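Local coordinates for putative oxidoreductase with NAD(P)-binding Rossmann-fold domain (Clostridium difficile, PDB 3UUW), which is probably a NAD(P)-dependent oxidoreductase of the GFO/IDH/MocA family, its physiological substrate not established, at residues A[227-230]-A[235-238]; A[132-137]-A[253-258]. All coordinates share one frame; numbering follows the deposited sequence.

Contact 1: residues A[227-230]-A[235-238]; sequences VEIL and IQRV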
ATOM      1  N   VAL A 227      15.737   1.893   3.411  1.00 15.83           N
ATOM      2  CA  VAL A 227      16.860   1.184   2.795  1.00 15.25           C
ATOM      3  C   VAL A 227      16.261   0.268   1.708  1.00 15.51           C
ATOM      4  O   VAL A 227      15.280  -0.435   1.953  1.00 16.19           O
ATOM      5  CB  VAL A 227      17.603   0.341   3.806  1.00 15.63           C
ATOM      6  CG1 VAL A 227      18.568  -0.644   3.100  1.00 15.72           C
ATOM      7  CG2 VAL A 227      18.274   1.237   4.804  1.00 16.52           C
ATOM      8  N   GLU A 228      16.827   0.323   0.512  1.00 14.59           N
ATOM      9  CA  GLU A 228      16.381  -0.486  -0.620  1.00 15.29           C
ATOM     10  C   GLU A 228      17.600  -1.163  -1.183  1.00 14.98           C
ATOM     11  O   GLU A 228      18.597  -0.482  -1.532  1.00 16.14           O
ATOM     12  CB  GLU A 228      15.764   0.390  -1.693  1.00 17.23           C
ATOM     13  CG  GLU A 228      15.344  -0.330  -2.957  1.00 20.41           C
ATOM     14  CD  GLU A 228      14.631   0.619  -3.870  1.00 28.68           C
ATOM     15  OE1 GLU A 228      15.312   1.526  -4.398  1.00 30.86           O
ATOM     16  OE2 GLU A 228      13.392   0.490  -4.022  1.00 28.42           O
ATOM     17  N   ILE A 229      17.537  -2.484  -1.274  1.00 13.56           N
ATOM     18  CA  ILE A 229      18.610  -3.264  -1.846  1.00 14.50           C
ATOM     19  C   ILE A 229      18.134  -3.933  -3.129  1.00 14.06           C
ATOM     20  O   ILE A 229      17.154  -4.692  -3.104  1.00 15.78           O
ATOM     21  CB  ILE A 229      19.097  -4.340  -0.861  1.00 14.39           C
ATOM     22  CG1 ILE A 229      19.609  -3.707   0.441  1.00 14.74           C
ATOM     23  CG2 ILE A 229      20.187  -5.270  -1.519  1.00 15.65           C
ATOM     24  CD1 ILE A 229      20.034  -4.758   1.483  1.00 17.53           C
ATOM     25  N   LEU A 230      18.806  -3.632  -4.238  0.60 13.74           N
ATOM     26  CA  LEU A 230      18.535  -4.267  -5.538  0.60 15.31           C
ATOM     27  C   LEU A 230      19.544  -5.406  -5.734  0.60 15.15           C
ATOM     28  O   LEU A 230      20.758  -5.177  -5.772  0.60 14.53           O
ATOM     29  CB  LEU A 230      18.651  -3.267  -6.695  0.60 14.89           C
ATOM     30  CG  LEU A 230      17.587  -2.174  -6.876  0.60 18.13           C
ATOM     31  CD1 LEU A 230      17.700  -1.099  -5.814  0.60 18.18           C
ATOM     32  CD2 LEU A 230      17.729  -1.546  -8.261  0.60 19.29           C
ATOM     33  N   ILE A 235      14.090  -7.221  -5.116  1.00 15.37           N
ATOM     34  CA  ILE A 235      14.224  -5.901  -4.492  1.00 15.04           C
ATOM     35  C   ILE A 235      13.782  -6.112  -3.047  1.00 16.02           C
ATOM     36  O   ILE A 235      12.762  -6.770  -2.795  1.00 16.40           O
ATOM     37  CB  ILE A 235      13.353  -4.813  -5.097  1.00 16.48           C
ATOM     38  CG1 ILE A 235      13.631  -4.648  -6.603  1.00 17.63           C
ATOM     39  CG2 ILE A 235      13.616  -3.510  -4.377  1.00 16.26           C
ATOM     40  CD1 ILE A 235      12.726  -3.634  -7.313  1.00 18.40           C
ATOM     41  N   GLN A 236      14.569  -5.614  -2.101  1.00 14.55           N
ATOM     42  CA  GLN A 236      14.163  -5.625  -0.697  1.00 14.73           C
ATOM     43  C   GLN A 236      14.126  -4.179  -0.205  1.00 15.08           C
ATOM     44  O   GLN A 236      15.023  -3.397  -0.503  1.00 16.26           O
ATOM     45  CB  GLN A 236      15.135  -6.387   0.187  1.00 14.88           C
ATOM     46  CG  GLN A 236      15.363  -7.869  -0.139  1.00 16.67           C
ATOM     47  CD  GLN A 236      16.729  -8.380   0.365  1.00 20.41           C
ATOM     48  OE1 GLN A 236      17.763  -8.077  -0.210  1.00 28.00           O
ATOM     49  NE2 GLN A 236      16.706  -9.171   1.403  1.00 29.75           N
ATOM     50  N   ARG A 237      13.117  -3.827   0.575  1.00 14.65           N
ATOM     51  CA  ARG A 237      13.075  -2.501   1.166  1.00 16.80           C
ATOM     52  C   ARG A 237      12.625  -2.594   2.604  1.00 16.96           C
ATOM     53  O   ARG A 237      11.752  -3.413   2.946  1.00 19.77           O
ATOM     54  CB  ARG A 237      12.092  -1.554   0.477  1.00 18.77           C
ATOM     55  CG  ARG A 237      11.999  -1.622  -1.002  1.00 23.51           C
ATOM     56  CD  ARG A 237      11.151  -0.434  -1.503  1.00 23.89           C
ATOM     57  NE  ARG A 237      11.134  -0.511  -2.936  1.00 24.82           N
ATOM     58  CZ  ARG A 237      10.332  -1.307  -3.624  1.00 22.59           C
ATOM     59  NH1 ARG A 237       9.413  -2.052  -3.003  1.00 22.35           N
ATOM     60  NH2 ARG A 237      10.428  -1.331  -4.929  1.00 25.94           N
ATOM     61  N   VAL A 238      13.185  -1.734   3.438  1.00 14.79           N
ATOM     62  CA  VAL A 238      12.687  -1.596   4.800  1.00 13.76           C
ATOM     63  C   VAL A 238      12.344  -0.122   4.964  1.00 13.47           C
ATOM     64  O   VAL A 238      13.188   0.736   4.725  1.00 15.80           O
ATOM     65  CB  VAL A 238      13.675  -2.058   5.878  1.00 14.20           C
ATOM     66  CG1 VAL A 238      13.118  -1.762   7.268  1.00 13.60           C
ATOM     67  CG2 VAL A 238      13.923  -3.529   5.752  1.00 14.83           C
TER
HETATM   68  O   HOH W   1      12.448   0.106  -6.637  1.00 42.04           O
HETATM   69  O   HOH W   2      17.504  -7.448  -2.796  1.00 21.22           O

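Contact 2: residues A[132-137]-A[253-258]; sequences YKEIKN and TLKQSG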
ATOM      1  N   TYR A 132      16.569  -4.576   9.126  1.00 13.24           N
ATOM      2  CA  TYR A 132      17.781  -4.276   8.364  1.00 13.77           C
ATOM      3  C   TYR A 132      18.711  -5.490   8.353  1.00 13.99           C
ATOM      4  O   TYR A 132      19.332  -5.804   7.330  1.00 15.25           O
ATOM      5  CB  TYR A 132      18.540  -3.092   8.935  1.00 13.55           C
ATOM      6  CG  TYR A 132      17.964  -1.698   8.654  1.00 13.83           C
ATOM      7  CD1 TYR A 132      16.831  -1.505   7.886  1.00 15.85           C
ATOM      8  CD2 TYR A 132      18.640  -0.562   9.094  1.00 13.65           C
ATOM      9  CE1 TYR A 132      16.358  -0.225   7.598  1.00 16.34           C
ATOM     10  CE2 TYR A 132      18.166   0.714   8.819  1.00 15.42           C
ATOM     11  CZ  TYR A 132      17.026   0.878   8.067  1.00 16.52           C
ATOM     12  OH  TYR A 132      16.578   2.150   7.786  1.00 18.23           O
ATOM     13  N   LYS A 133      18.836  -6.148   9.500  1.00 14.30           N
ATOM     14  CA  LYS A 133      19.636  -7.359   9.557  1.00 14.95           C
ATOM     15  C   LYS A 133      19.065  -8.428   8.617  1.00 15.51           C
ATOM     16  O   LYS A 133      19.829  -9.173   7.967  1.00 18.24           O
ATOM     17  CB  LYS A 133      19.767  -7.890  10.984  1.00 16.67           C
ATOM     18  CG  LYS A 133      20.672  -7.025  11.843  1.00 16.38           C
ATOM     19  CD  LYS A 133      20.858  -7.519  13.296  1.00 20.27           C
ATOM     20  CE  LYS A 133      21.250  -8.989  13.409  1.00 27.87           C
ATOM     21  NZ  LYS A 133      22.588  -9.255  12.812  1.00 35.04           N
ATOM     22  N   GLU A 134      17.749  -8.559   8.593  1.00 15.94           N
ATOM     23  CA  GLU A 134      17.117  -9.562   7.736  1.00 17.02           C
ATOM     24  C   GLU A 134      17.434  -9.321   6.268  1.00 16.81           C
ATOM     25  O   GLU A 134      17.864 -10.243   5.576  1.00 16.86           O
ATOM     26  CB  GLU A 134      15.623  -9.621   7.965  1.00 18.47           C
ATOM     27  CG  GLU A 134      14.952 -10.741   7.195  1.00 22.03           C
ATOM     28  CD  GLU A 134      13.551 -11.055   7.679  1.00 31.43           C
ATOM     29  OE1 GLU A 134      13.049 -10.365   8.589  1.00 32.87           O
ATOM     30  OE2 GLU A 134      12.952 -12.004   7.129  1.00 40.25           O
ATOM     31  N   ILE A 135      17.281  -8.094   5.785  1.00 16.09           N
ATOM     32  CA  ILE A 135      17.512  -7.854   4.362  1.00 16.04           C
ATOM     33  C   ILE A 135      18.984  -7.982   4.039  1.00 17.47           C
ATOM     34  O   ILE A 135      19.328  -8.479   2.983  1.00 17.98           O
ATOM     35  CB  ILE A 135      16.884  -6.516   3.823  1.00 16.11           C
ATOM     36  CG1 ILE A 135      17.492  -5.275   4.479  1.00 16.59           C
ATOM     37  CG2 ILE A 135      15.362  -6.542   4.021  1.00 15.31           C
ATOM     38  CD1 ILE A 135      17.082  -3.932   3.769  1.00 17.45           C
ATOM     39  N   LYS A 136      19.858  -7.605   4.979  1.00 15.91           N
ATOM     40  CA  LYS A 136      21.290  -7.746   4.760  1.00 17.18           C
ATOM     41  C   LYS A 136      21.642  -9.222   4.640  1.00 18.10           C
ATOM     42  O   LYS A 136      22.399  -9.624   3.754  1.00 19.03           O
ATOM     43  CB  LYS A 136      22.076  -7.148   5.916  1.00 16.74           C
ATOM     44  CG  LYS A 136      23.597  -7.208   5.768  1.00 19.30           C
ATOM     45  CD  LYS A 136      24.265  -6.633   7.025  1.00 21.66           C
ATOM     46  CE  LYS A 136      25.779  -6.629   6.946  1.00 23.06           C
ATOM     47  NZ  LYS A 136      26.315  -8.014   7.105  1.00 28.85           N
ATOM     48  N   ASN A 137      21.087 -10.021   5.533  1.00 17.68           N
ATOM     49  CA  ASN A 137      21.385 -11.466   5.564  1.00 19.85           C
ATOM     50  C   ASN A 137      20.853 -12.199   4.322  1.00 21.03           C
ATOM     51  O   ASN A 137      21.455 -13.183   3.870  1.00 23.35           O
ATOM     52  CB  ASN A 137      20.786 -12.108   6.816  1.00 20.25           C
ATOM     53  CG  ASN A 137      21.522 -11.747   8.093  1.00 27.04           C
ATOM     54  OD1 ASN A 137      22.679 -11.319   8.072  1.00 33.05           O
ATOM     55  ND2 ASN A 137      20.859 -11.976   9.234  1.00 34.19           N
ATOM     56  N   THR A 253       5.699  -8.562  -1.684  1.00 16.31           N
ATOM     57  CA  THR A 253       5.301  -9.161  -0.417  1.00 18.38           C
ATOM     58  C   THR A 253       5.625  -8.197   0.693  1.00 17.55           C
ATOM     59  O   THR A 253       6.751  -7.728   0.791  1.00 17.75           O
ATOM     60  CB  THR A 253       6.003 -10.508  -0.172  1.00 19.97           C
ATOM     61  OG1 THR A 253       5.614 -11.422  -1.193  1.00 24.20           O
ATOM     62  CG2 THR A 253       5.607 -11.092   1.189  1.00 23.22           C
ATOM     63  N   LEU A 254       4.635  -7.899   1.523  1.00 17.57           N
ATOM     64  CA  LEU A 254       4.789  -6.943   2.596  1.00 18.67           C
ATOM     65  C   LEU A 254       4.637  -7.627   3.945  1.00 19.01           C
ATOM     66  O   LEU A 254       3.661  -8.335   4.187  1.00 19.41           O
ATOM     67  CB  LEU A 254       3.745  -5.852   2.456  1.00 20.65           C
ATOM     68  CG  LEU A 254       3.828  -4.596   3.307  1.00 26.22           C
ATOM     69  CD1 LEU A 254       3.272  -3.398   2.509  1.00 33.35           C
ATOM     70  CD2 LEU A 254       3.111  -4.784   4.621  1.00 32.41           C
ATOM     71  N   LYS A 255       5.592  -7.372   4.828  0.50 18.17           N
ATOM     72  CA  LYS A 255       5.559  -7.909   6.189  0.50 18.74           C
ATOM     73  C   LYS A 255       5.609  -6.756   7.179  0.50 17.57           C
ATOM     74  O   LYS A 255       6.423  -5.846   7.068  0.50 16.14           O
ATOM     75  CB  LYS A 255       6.725  -8.876   6.424  0.50 20.42           C
ATOM     76  CG  LYS A 255       6.650  -9.612   7.763  0.50 24.16           C
ATOM     77  CD  LYS A 255       7.699 -10.738   7.893  0.50 26.31           C
ATOM     78  CE  LYS A 255       9.130 -10.223   7.775  0.50 26.67           C
ATOM     79  NZ  LYS A 255      10.156 -11.243   8.240  0.50 26.18           N
ATOM     80  N   GLN A 256       4.687  -6.772   8.126  0.50 17.59           N
ATOM     81  CA  GLN A 256       4.690  -5.789   9.176  0.50 17.14           C
ATOM     82  C   GLN A 256       5.504  -6.316  10.345  0.50 17.03           C
ATOM     83  O   GLN A 256       5.742  -7.523  10.450  0.50 18.07           O
ATOM     84  CB  GLN A 256       3.260  -5.522   9.653  0.50 17.45           C
ATOM     85  CG  GLN A 256       2.374  -4.916   8.580  0.50 20.00           C
ATOM     86  CD  GLN A 256       1.032  -4.469   9.090  0.50 26.00           C
ATOM     87  OE1 GLN A 256       0.824  -4.325  10.296  0.50 30.85           O
ATOM     88  NE2 GLN A 256       0.103  -4.241   8.173  0.50 28.19           N
ATOM     89  N   SER A 257       5.957  -5.413  11.204  1.00 18.26           N
ATOM     90  CA  SER A 257       6.491  -5.815  12.494  1.00 18.02           C
ATOM     91  C   SER A 257       5.315  -6.420  13.277  1.00 18.29           C
ATOM     92  O   SER A 257       4.154  -5.997  13.121  1.00 19.74           O
ATOM     93  CB  SER A 257       7.038  -4.621  13.280  1.00 18.12           C
ATOM     94  OG  SER A 257       8.176  -4.050  12.669  1.00 16.82           O
ATOM     95  N   GLY A 258       5.613  -7.414  14.095  1.00 17.45           N
ATOM     96  CA  GLY A 258       4.599  -8.044  14.921  1.00 17.84           C
ATOM     97  C   GLY A 258       3.832  -7.019  15.746  1.00 17.64           C
ATOM     98  O   GLY A 258       4.380  -5.989  16.172  1.00 16.79           O
TER

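Contact 1: residues A[227-230]-A[235-238]
Val227 and Val238 exchange two backbone hydrogen bonds, Val227 N to Val238 O at 3.1 Å and Val238 N to Val227 O at 2.9 Å, and so set the register of an antiparallel beta hairpin within the mixed sheet of the C-terminal domain. The strand axes run at 171° to each other. A second hydrogen-bonded pair, Ile229 with Gln236, repeats the pattern: Ile229 N reaches Gln236 O over 2.8 Å and Gln236 N returns a bond to Ile229 O. In the side chains of this pair Gln236 OE1 lies 3.9 Å from Ile229 CG2. Between the two pairs lies the non-hydrogen-bonded pair Glu228 and Arg237, whose CA atoms approach to 4.3 Å. Their side chains run alongside each other in the same direction on one face of the sheet and are joined by a salt bridge, Arg237 NE to Glu228 OE2 at 2.7 Å. The oxygen receives NE through its anti lone pair and lies near the guanidinium plane, although carboxylate and guanidinium are twisted 59° apart. A water bridges the same pair, donating to Glu228 OE2 and accepting from Arg237 NH2, the latter over 3.0 Å. With CG anti to its backbone N (chi1 176°), Glu228 carries its carboxylate out level with NE. Further out, Glu245 and Glu247 of the next strand pair with NH1 and NH2 of Arg237, while Asn146 of the strand on the other flank holds Glu228 OE1, which probably limits rotation of both charged ends. The other face, bearing Val227, Ile229, Gln236 and Val238, is covered by helix 130-138. Back on the charged face, Ile235 CG2 lies 3.8 Å above one face of the Arg237 guanidinium, displaced toward its rim.

Contact 2: residues A[132-137]-A[253-258]
Lys255 NZ is gripped by both carboxylate oxygens of Glu134, at 3.0 Å from OE1 and 3.1 Å from OE2, a forked salt bridge joining helix 130-138 to strand 251-256, the outermost strand within this chain of the C-terminal mixed sheet. Each oxygen offers its syn lone pair, so the ammonium nitrogen sits in the mouth of the carboxylate, 3.4 Å from Glu134 CD. The two side chains approach from opposite directions and span a wide gap: the nearest CA atoms across the contact, those of Glu134 and Lys255, are 11.8 Å apart, and the segments bury just 66 Å² between them. The contact therefore rests on charge and hydrogen bonding, with little apolar packing of its own. A chi1 of -174° sets Glu134 CG beside its carbonyl carbon, and the extended chain carries the carboxylate outward. Lys255 likewise leaves its strand extended, then bends at chi3 (60°) to bring NZ up to the acid. Two conformers of Lys255 were modelled, so this geometry describes one of them and the bridge may not be permanent. Leu244, on the neighbouring strand, meets both partners: Glu134 packs on its side chain, and Lys255 forms a backbone hydrogen bond with it. Across strand 251-256 the sheet runs on into another subunit, where Thr253 and Leu254 join an antiparallel ladder with a strand of that chain. At this interface Thr253 OG1 is hydrogen-bonded to OG1 of Thr253 of the neighbouring subunit.

Contacts 1 and 2 lie about 10 Å apart, centre to centre, and the hairpin of contact 1 falls inside the long chain excursion closed by contact 2. Helix 130-138 connects them. Its Tyr132 ring packs on both valines of the hairpin, CZ at 3.5 Å from Val227 CG2 and CE1 at 3.6 Å from Val238 CG1, and Ile135 CD1 lies 3.7 Å from Val227 CG1. A weak hydrogen bond joins Gln236 NE2 to Ile135 O. The helix thus packs against the hairpin mainly through Tyr132 and Ile135, while Glu134 reaches the far strand of the same sheet. Near contact 1, a pentaethylene glycol, probably from crystallisation, lies about 6 Å from the Glu228 side chain.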